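Local coordinates for TBC1 domain family member 22A (Homo sapiens, PDB 2QFZ), which may act as a GTPase-activating protein for Rab-family GTPases through the TBC domain held in this fragment, at residues I150-I162 against L253-W267. Numbering follows the deposited sequence.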
ATOM      1  N   ILE A 150       4.423   5.109   7.321  1.00 27.92           N
ATOM      2  CA  ILE A 150       5.222   4.064   6.668  1.00 25.55           C
ATOM      3  C   ILE A 150       5.018   2.690   7.337  1.00 25.60           C
ATOM      4  O   ILE A 150       5.087   1.680   6.667  1.00 27.42           O
ATOM      5  CB  ILE A 150       6.718   4.361   6.630  1.00 30.09           C
ATOM      6  CG1 ILE A 150       7.000   5.644   5.883  1.00 31.17           C
ATOM      7  CG2 ILE A 150       7.500   3.204   5.936  1.00 30.51           C
ATOM      8  CD1 ILE A 150       8.482   5.895   5.727  1.00 31.07           C
ATOM      9  N   ASN A 151       4.748   2.657   8.639  1.00 25.95           N
ATOM     10  CA  ASN A 151       4.460   1.393   9.340  1.00 26.93           C
ATOM     11  C   ASN A 151       3.300   0.594   8.729  1.00 26.58           C
ATOM     12  O   ASN A 151       3.352  -0.629   8.679  1.00 23.91           O
ATOM     13  CB  ASN A 151       4.219   1.667  10.862  1.00 28.13           C
ATOM     14  CG  ASN A 151       3.015   2.551  11.122  1.00 29.19           C
ATOM     15  OD1 ASN A 151       2.972   3.700  10.695  1.00 30.70           O
ATOM     16  ND2 ASN A 151       2.015   2.005  11.811  1.00 26.86           N
ATOM     17  N   ASP A 152       2.257   1.291   8.256  1.00 24.16           N
ATOM     18  CA  ASP A 152       1.121   0.648   7.551  1.00 23.90           C
ATOM     19  C   ASP A 152       1.529  -0.027   6.218  1.00 21.82           C
ATOM     20  O   ASP A 152       0.991  -1.083   5.824  1.00 20.51           O
ATOM     21  CB  ASP A 152       0.024   1.683   7.215  1.00 25.51           C
ATOM     22  CG  ASP A 152      -1.048   1.828   8.306  1.00 30.53           C
ATOM     23  OD1 ASP A 152      -1.203   0.923   9.169  1.00 35.80           O
ATOM     24  OD2 ASP A 152      -1.774   2.860   8.259  1.00 30.15           O
ATOM     25  N   LEU A 153       2.459   0.573   5.515  1.00 18.36           N
ATOM     26  CA  LEU A 153       2.863   0.017   4.228  1.00 20.52           C
ATOM     27  C   LEU A 153       3.572  -1.345   4.357  1.00 19.57           C
ATOM     28  O   LEU A 153       3.702  -2.064   3.366  1.00 24.53           O
ATOM     29  CB  LEU A 153       3.695   1.033   3.438  1.00 20.87           C
ATOM     30  CG  LEU A 153       3.102   2.438   3.356  1.00 21.34           C
ATOM     31  CD1 LEU A 153       3.982   3.302   2.524  1.00 27.06           C
ATOM     32  CD2 LEU A 153       1.710   2.491   2.847  1.00 22.30           C
ATOM     33  N   VAL A 154       3.991  -1.721   5.574  1.00 19.96           N
ATOM     34  CA  VAL A 154       4.564  -3.051   5.824  1.00 19.52           C
ATOM     35  C   VAL A 154       3.487  -4.141   5.709  1.00 20.43           C
ATOM     36  O   VAL A 154       3.745  -5.221   5.207  1.00 20.41           O
ATOM     37  CB  VAL A 154       5.212  -3.163   7.262  1.00 23.01           C
ATOM     38  CG1 VAL A 154       5.763  -4.603   7.517  1.00 23.70           C
ATOM     39  CG2 VAL A 154       6.313  -2.127   7.471  1.00 19.89           C
ATOM     40  N   THR A 155       2.284  -3.849   6.201  1.00 18.92           N
ATOM     41  CA  THR A 155       1.246  -4.889   6.430  1.00 20.56           C
ATOM     42  C   THR A 155       0.778  -5.672   5.188  1.00 20.43           C
ATOM     43  O   THR A 155       0.648  -6.880   5.249  1.00 18.73           O
ATOM     44  CB  THR A 155       0.021  -4.280   7.192  1.00 22.46           C
ATOM     45  OG1 THR A 155       0.509  -3.514   8.302  1.00 21.74           O
ATOM     46  CG2 THR A 155      -0.963  -5.356   7.671  1.00 20.56           C
ATOM     47  N   PRO A 156       0.493  -4.995   4.056  1.00 16.84           N
ATOM     48  CA  PRO A 156       0.064  -5.796   2.933  1.00 17.91           C
ATOM     49  C   PRO A 156       1.126  -6.777   2.383  1.00 16.10           C
ATOM     50  O   PRO A 156       0.803  -7.911   2.060  1.00 19.75           O
ATOM     51  CB  PRO A 156      -0.319  -4.741   1.901  1.00 16.43           C
ATOM     52  CG  PRO A 156      -0.584  -3.527   2.743  1.00 14.53           C
ATOM     53  CD  PRO A 156       0.440  -3.566   3.735  1.00 16.59           C
ATOM     54  N   PHE A 157       2.374  -6.357   2.284  1.00 16.50           N
ATOM     55  CA  PHE A 157       3.426  -7.283   1.857  1.00 15.61           C
ATOM     56  C   PHE A 157       3.527  -8.499   2.836  1.00 17.24           C
ATOM     57  O   PHE A 157       3.573  -9.645   2.436  1.00 14.06           O
ATOM     58  CB  PHE A 157       4.741  -6.524   1.739  1.00 16.24           C
ATOM     59  CG  PHE A 157       4.741  -5.487   0.669  1.00 13.40           C
ATOM     60  CD1 PHE A 157       4.698  -5.862  -0.659  1.00 14.24           C
ATOM     61  CD2 PHE A 157       4.776  -4.149   0.972  1.00 17.61           C
ATOM     62  CE1 PHE A 157       4.714  -4.916  -1.683  1.00 16.52           C
ATOM     63  CE2 PHE A 157       4.783  -3.189  -0.057  1.00 17.77           C
ATOM     64  CZ  PHE A 157       4.766  -3.582  -1.375  1.00 19.38           C
ATOM     65  N   PHE A 158       3.480  -8.229   4.120  1.00 17.92           N
ATOM     66  CA  PHE A 158       3.744  -9.254   5.103  1.00 20.12           C
ATOM     67  C   PHE A 158       2.595 -10.258   5.093  1.00 23.58           C
ATOM     68  O   PHE A 158       2.823 -11.459   5.096  1.00 20.05           O
ATOM     69  CB  PHE A 158       3.950  -8.643   6.507  1.00 21.47           C
ATOM     70  CG  PHE A 158       4.083  -9.676   7.598  1.00 23.57           C
ATOM     71  CD1 PHE A 158       5.338 -10.250   7.890  1.00 22.98           C
ATOM     72  CD2 PHE A 158       2.953 -10.115   8.295  1.00 24.20           C
ATOM     73  CE1 PHE A 158       5.452 -11.241   8.911  1.00 28.20           C
ATOM     74  CE2 PHE A 158       3.043 -11.106   9.281  1.00 23.89           C
ATOM     75  CZ  PHE A 158       4.295 -11.657   9.605  1.00 25.21           C
ATOM     76  N   VAL A 159       1.355  -9.758   5.060  1.00 21.33           N
ATOM     77  CA  VAL A 159       0.185 -10.621   5.077  1.00 17.92           C
ATOM     78  C   VAL A 159       0.109 -11.447   3.793  1.00 19.47           C
ATOM     79  O   VAL A 159      -0.088 -12.643   3.849  1.00 21.04           O
ATOM     80  CB  VAL A 159      -1.117  -9.813   5.344  1.00 19.70           C
ATOM     81  CG1 VAL A 159      -2.339 -10.617   4.947  1.00 14.78           C
ATOM     82  CG2 VAL A 159      -1.161  -9.376   6.814  1.00 20.11           C
ATOM     83  N   VAL A 160       0.327 -10.821   2.648  1.00 17.94           N
ATOM     84  CA  VAL A 160       0.336 -11.542   1.381  1.00 16.49           C
ATOM     85  C   VAL A 160       1.396 -12.658   1.415  1.00 18.43           C
ATOM     86  O   VAL A 160       1.072 -13.831   1.125  1.00 17.47           O
ATOM     87  CB  VAL A 160       0.494 -10.559   0.161  1.00 14.09           C
ATOM     88  CG1 VAL A 160       0.906 -11.253  -1.136  1.00 11.74           C
ATOM     89  CG2 VAL A 160      -0.807  -9.787  -0.051  1.00 17.45           C
ATOM     90  N   PHE A 161       2.629 -12.311   1.810  1.00 15.82           N
ATOM     91  CA  PHE A 161       3.726 -13.266   1.802  1.00 17.16           C
ATOM     92  C   PHE A 161       3.604 -14.351   2.888  1.00 18.17           C
ATOM     93  O   PHE A 161       3.870 -15.499   2.606  1.00 21.66           O
ATOM     94  CB  PHE A 161       5.106 -12.584   1.876  1.00 18.95           C
ATOM     95  CG  PHE A 161       5.375 -11.602   0.773  1.00 18.37           C
ATOM     96  CD1 PHE A 161       4.744 -11.689  -0.464  1.00 20.64           C
ATOM     97  CD2 PHE A 161       6.323 -10.601   0.956  1.00 16.99           C
ATOM     98  CE1 PHE A 161       5.021 -10.758  -1.485  1.00 23.65           C
ATOM     99  CE2 PHE A 161       6.599  -9.673  -0.067  1.00 21.56           C
ATOM    100  CZ  PHE A 161       5.946  -9.773  -1.301  1.00 21.24           C
ATOM    101  N   ILE A 162       3.138 -14.023   4.093  1.00 18.83           N
ATOM    102  CA  ILE A 162       2.974 -15.050   5.115  1.00 18.15           C
ATOM    103  C   ILE A 162       1.851 -16.019   4.753  1.00 24.48           C
ATOM    104  O   ILE A 162       1.904 -17.185   5.124  1.00 26.07           O
ATOM    105  CB  ILE A 162       2.803 -14.458   6.533  1.00 26.76           C
ATOM    106  CG1 ILE A 162       3.153 -15.532   7.582  1.00 29.76           C
ATOM    107  CG2 ILE A 162       1.382 -13.907   6.763  1.00 22.07           C
ATOM    108  CD1 ILE A 162       3.672 -14.992   8.864  1.00 33.21           C
ATOM    109  N   LEU A 253      -1.536   5.780   2.092  1.00 20.24           N
ATOM    110  CA  LEU A 253      -2.024   5.152   0.844  1.00 21.46           C
ATOM    111  C   LEU A 253      -3.433   4.528   0.990  1.00 21.90           C
ATOM    112  O   LEU A 253      -3.683   3.417   0.527  1.00 20.39           O
ATOM    113  CB  LEU A 253      -1.032   4.140   0.268  1.00 22.06           C
ATOM    114  CG  LEU A 253       0.264   4.762  -0.287  1.00 24.57           C
ATOM    115  CD1 LEU A 253       1.129   3.648  -0.808  1.00 20.02           C
ATOM    116  CD2 LEU A 253       0.045   5.817  -1.411  1.00 20.40           C
ATOM    117  N   LEU A 254      -4.342   5.324   1.568  1.00 20.61           N
ATOM    118  CA  LEU A 254      -5.748   4.980   1.822  1.00 20.22           C
ATOM    119  C   LEU A 254      -5.941   3.824   2.771  1.00 23.25           C
ATOM    120  O   LEU A 254      -7.104   3.446   3.021  1.00 25.77           O
ATOM    121  CB  LEU A 254      -6.538   4.761   0.521  1.00 22.39           C
ATOM    122  CG  LEU A 254      -6.953   6.060  -0.194  1.00 18.39           C
ATOM    123  CD1 LEU A 254      -7.319   5.717  -1.586  1.00 20.98           C
ATOM    124  CD2 LEU A 254      -8.133   6.816   0.566  1.00 13.62           C
ATOM    125  N   MET A 255      -4.847   3.323   3.385  1.00 20.79           N
ATOM    126  CA  MET A 255      -4.959   2.178   4.280  1.00 19.48           C
ATOM    127  C   MET A 255      -5.724   2.457   5.542  1.00 22.19           C
ATOM    128  O   MET A 255      -6.211   1.521   6.159  1.00 19.65           O
ATOM    129  CB  MET A 255      -3.614   1.598   4.646  1.00 14.98           C
ATOM    130  CG  MET A 255      -2.929   0.959   3.501  1.00 17.93           C
ATOM    131  SD  MET A 255      -1.432   0.154   3.996  1.00 17.67           S
ATOM    132  CE  MET A 255      -2.017  -0.954   5.285  1.00 17.30           C
ATOM    133  N   ARG A 256      -5.838   3.717   5.962  1.00 24.08           N
ATOM    134  CA  ARG A 256      -6.676   4.005   7.152  1.00 21.87           C
ATOM    135  C   ARG A 256      -8.116   4.243   6.772  1.00 23.14           C
ATOM    136  O   ARG A 256      -8.910   4.521   7.636  1.00 25.78           O
ATOM    137  CB  ARG A 256      -6.158   5.211   7.963  1.00 25.19           C
ATOM    138  CG  ARG A 256      -4.733   5.066   8.533  1.00 31.30           C
ATOM    139  CD  ARG A 256      -4.614   4.061   9.701  1.00 35.86           C
ATOM    140  NE  ARG A 256      -4.277   2.710   9.216  1.00 38.14           N
ATOM    141  CZ  ARG A 256      -4.968   1.590   9.452  1.00 39.67           C
ATOM    142  NH1 ARG A 256      -6.097   1.584  10.193  1.00 41.83           N
ATOM    143  NH2 ARG A 256      -4.523   0.456   8.927  1.00 39.38           N
ATOM    144  N   GLU A 257      -8.456   4.181   5.486  1.00 21.40           N
ATOM    145  CA  GLU A 257      -9.817   4.501   5.050  1.00 23.59           C
ATOM    146  C   GLU A 257     -10.586   3.259   4.617  1.00 23.68           C
ATOM    147  O   GLU A 257     -11.804   3.290   4.578  1.00 22.82           O
ATOM    148  CB  GLU A 257      -9.844   5.529   3.918  1.00 21.80           C
ATOM    149  CG  GLU A 257      -8.738   6.557   3.947  1.00 25.69           C
ATOM    150  CD  GLU A 257      -8.641   7.297   5.266  1.00 28.01           C
ATOM    151  OE1 GLU A 257      -9.697   7.533   5.913  1.00 28.70           O
ATOM    152  OE2 GLU A 257      -7.498   7.647   5.658  1.00 28.73           O
ATOM    153  N   VAL A 258      -9.884   2.172   4.321  1.00 24.17           N
ATOM    154  CA  VAL A 258     -10.523   0.931   3.862  1.00 22.93           C
ATOM    155  C   VAL A 258      -9.917  -0.280   4.559  1.00 22.30           C
ATOM    156  O   VAL A 258      -8.771  -0.215   5.087  1.00 21.59           O
ATOM    157  CB  VAL A 258     -10.391   0.740   2.350  1.00 21.77           C
ATOM    158  CG1 VAL A 258     -11.048   1.882   1.581  1.00 24.13           C
ATOM    159  CG2 VAL A 258      -8.894   0.545   1.958  1.00 18.74           C
ATOM    160  N   PRO A 259     -10.682  -1.386   4.613  1.00 21.09           N
ATOM    161  CA  PRO A 259     -10.153  -2.594   5.232  1.00 22.63           C
ATOM    162  C   PRO A 259      -8.918  -3.196   4.472  1.00 21.91           C
ATOM    163  O   PRO A 259      -8.751  -2.987   3.283  1.00 19.85           O
ATOM    164  CB  PRO A 259     -11.345  -3.563   5.186  1.00 23.26           C
ATOM    165  CG  PRO A 259     -12.534  -2.756   4.852  1.00 22.95           C
ATOM    166  CD  PRO A 259     -12.094  -1.531   4.194  1.00 21.99           C
ATOM    167  N   LEU A 260      -8.088  -3.943   5.181  1.00 23.82           N
ATOM    168  CA  LEU A 260      -6.841  -4.493   4.620  1.00 20.10           C
ATOM    169  C   LEU A 260      -7.043  -5.353   3.395  1.00 20.87           C
ATOM    170  O   LEU A 260      -6.252  -5.303   2.459  1.00 19.02           O
ATOM    171  CB  LEU A 260      -6.059  -5.271   5.703  1.00 20.05           C
ATOM    172  CG  LEU A 260      -4.687  -5.852   5.263  1.00 21.72           C
ATOM    173  CD1 LEU A 260      -3.739  -4.736   4.671  1.00 17.91           C
ATOM    174  CD2 LEU A 260      -4.022  -6.605   6.415  1.00 22.40           C
ATOM    175  N   ARG A 261      -8.102  -6.157   3.397  1.00 20.62           N
ATOM    176  CA  ARG A 261      -8.429  -6.965   2.263  1.00 20.18           C
ATOM    177  C   ARG A 261      -8.669  -6.090   1.042  1.00 25.62           C
ATOM    178  O   ARG A 261      -8.367  -6.480  -0.101  1.00 18.60           O
ATOM    179  CB  ARG A 261      -9.664  -7.811   2.570  1.00 26.97           C
ATOM    180  CG  ARG A 261     -10.942  -6.972   2.925  1.00 20.72           C
ATOM    181  CD  ARG A 261     -12.190  -7.817   3.036  1.00 27.35           C
ATOM    182  NE  ARG A 261     -13.367  -6.959   3.255  1.00 22.26           N
ATOM    183  CZ  ARG A 261     -13.677  -6.435   4.430  1.00 23.31           C
ATOM    184  NH1 ARG A 261     -12.959  -6.699   5.488  1.00 24.49           N
ATOM    185  NH2 ARG A 261     -14.737  -5.665   4.564  1.00 27.42           N
ATOM    186  N   CYS A 262      -9.214  -4.893   1.261  1.00 21.90           N
ATOM    187  CA  CYS A 262      -9.373  -3.957   0.156  1.00 20.67           C
ATOM    188  C   CYS A 262      -8.035  -3.369  -0.334  1.00 19.09           C
ATOM    189  O   CYS A 262      -7.851  -3.156  -1.526  1.00 21.18           O
ATOM    190  CB  CYS A 262     -10.351  -2.844   0.563  1.00 22.94           C
ATOM    191  SG  CYS A 262     -12.001  -3.508   0.811  1.00 28.38           S
ATOM    192  N   THR A 263      -7.142  -3.061   0.591  1.00 18.78           N
ATOM    193  CA  THR A 263      -5.827  -2.466   0.249  1.00 20.56           C
ATOM    194  C   THR A 263      -5.050  -3.518  -0.618  1.00 19.40           C
ATOM    195  O   THR A 263      -4.429  -3.188  -1.619  1.00 19.88           O
ATOM    196  CB  THR A 263      -5.035  -2.097   1.528  1.00 20.62           C
ATOM    197  OG1 THR A 263      -5.682  -1.012   2.239  1.00 18.78           O
ATOM    198  CG2 THR A 263      -3.519  -1.722   1.223  1.00 18.57           C
ATOM    199  N   ILE A 264      -5.157  -4.792  -0.255  1.00 17.56           N
ATOM    200  CA  ILE A 264      -4.439  -5.844  -0.980  1.00 19.28           C
ATOM    201  C   ILE A 264      -4.921  -5.870  -2.424  1.00 17.72           C
ATOM    202  O   ILE A 264      -4.135  -5.863  -3.352  1.00 12.29           O
ATOM    203  CB  ILE A 264      -4.546  -7.246  -0.244  1.00 16.02           C
ATOM    204  CG1 ILE A 264      -3.699  -7.198   0.994  1.00 13.88           C
ATOM    205  CG2 ILE A 264      -4.152  -8.405  -1.204  1.00 15.55           C
ATOM    206  CD1 ILE A 264      -3.888  -8.363   2.024  1.00 16.69           C
ATOM    207  N   ARG A 265      -6.234  -5.828  -2.631  1.00 19.01           N
ATOM    208  CA  ARG A 265      -6.764  -5.801  -3.971  1.00 18.61           C
ATOM    209  C   ARG A 265      -6.346  -4.558  -4.818  1.00 21.85           C
ATOM    210  O   ARG A 265      -5.909  -4.668  -5.989  1.00 18.86           O
ATOM    211  CB  ARG A 265      -8.280  -5.970  -3.904  1.00 20.01           C
ATOM    212  CG  ARG A 265      -8.995  -5.881  -5.209  1.00 23.42           C
ATOM    213  CD  ARG A 265      -8.453  -6.821  -6.308  1.00 27.83           C
ATOM    214  NE  ARG A 265      -9.105  -6.480  -7.539  1.00 25.78           N
ATOM    215  CZ  ARG A 265      -8.671  -5.598  -8.424  1.00 26.70           C
ATOM    216  NH1 ARG A 265      -7.495  -4.982  -8.298  1.00 29.33           N
ATOM    217  NH2 ARG A 265      -9.422  -5.344  -9.489  1.00 28.74           N
ATOM    218  N   LEU A 266      -6.516  -3.395  -4.216  1.00 21.61           N
ATOM    219  CA  LEU A 266      -6.051  -2.124  -4.715  1.00 23.35           C
ATOM    220  C   LEU A 266      -4.576  -2.186  -5.144  1.00 22.61           C
ATOM    221  O   LEU A 266      -4.222  -1.702  -6.242  1.00 20.78           O
ATOM    222  CB  LEU A 266      -6.249  -1.077  -3.615  1.00 28.56           C
ATOM    223  CG  LEU A 266      -6.615   0.386  -3.919  1.00 35.29           C
ATOM    224  CD1 LEU A 266      -7.966   0.546  -4.596  1.00 26.90           C
ATOM    225  CD2 LEU A 266      -6.564   1.236  -2.574  1.00 32.71           C
ATOM    226  N   TRP A 267      -3.720  -2.816  -4.328  1.00 15.25           N
ATOM    227  CA  TRP A 267      -2.273  -2.846  -4.664  1.00 16.94           C
ATOM    228  C   TRP A 267      -1.946  -3.784  -5.835  1.00 17.52           C
ATOM    229  O   TRP A 267      -0.916  -3.567  -6.466  1.00 21.76           O
ATOM    230  CB  TRP A 267      -1.367  -3.110  -3.435  1.00 17.06           C
ATOM    231  CG  TRP A 267      -1.300  -1.964  -2.451  1.00 20.09           C
ATOM    232  CD1 TRP A 267      -2.136  -0.890  -2.362  1.00 22.76           C
ATOM    233  CD2 TRP A 267      -0.364  -1.818  -1.389  1.00 21.00           C
ATOM    234  NE1 TRP A 267      -1.760  -0.075  -1.306  1.00 22.97           N
ATOM    235  CE2 TRP A 267      -0.676  -0.637  -0.701  1.00 21.72           C
ATOM    236  CE3 TRP A 267       0.745  -2.560  -0.975  1.00 21.99           C
ATOM    237  CZ2 TRP A 267       0.070  -0.194   0.382  1.00 23.30           C
ATOM    238  CZ3 TRP A 267       1.471  -2.117   0.107  1.00 20.96           C
ATOM    239  CH2 TRP A 267       1.134  -0.975   0.776  1.00 21.49           C
TER
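Pro-156 is the knob of this contact. Its ring fills a hollow among Leu-260, Thr-263, Ile-264 and Trp-267. Pro-156 CG lies over one face of the Trp-267 six-membered ring, 3.9 Å from its centroid, a CH-pi contact. Thr-263 CG2 touches Pro-156 CG at 3.8 Å. Helices 150-162 and 260-267 cross here at -83°, nearly at right angles, with axes 10.0 Å apart.

Around the knob the fit is apolar. Phe-157 CE2 comes within 3.5 Å of Trp-267 CZ3, the two rings set obliquely. Leu-153 CD2 touches both Leu-253 CD1 and Trp-267 CZ2. Leu-260 turns its CG away from its own backbone N (chi1 -177°), which helps carry CD2 to Thr-155 CG2, 3.5 Å away. Ile-264 CD1 rests against Val-159 CG1 and Val-160 CG2.

The loop adds Met-255, whose bent end (chi3 55°) brings CE to 3.9 Å from Pro-156 CG. Beside it Arg-256 NE forms a salt bridge with Asp-152 OD2, 2.7 Å long and met on the syn side; Asn-252 ND2 also bonds this oxygen. A leucine in place of Arg-256 would probably leave the buried Asp-152 carboxylate without its countercharge here.

The contact is buried near the centre of the chain, whose TBC fold is all helical. Helix 56-63 packs on Val-160, Ile-264 and Trp-267, while helix 181-200 touches Phe-157 and Trp-267.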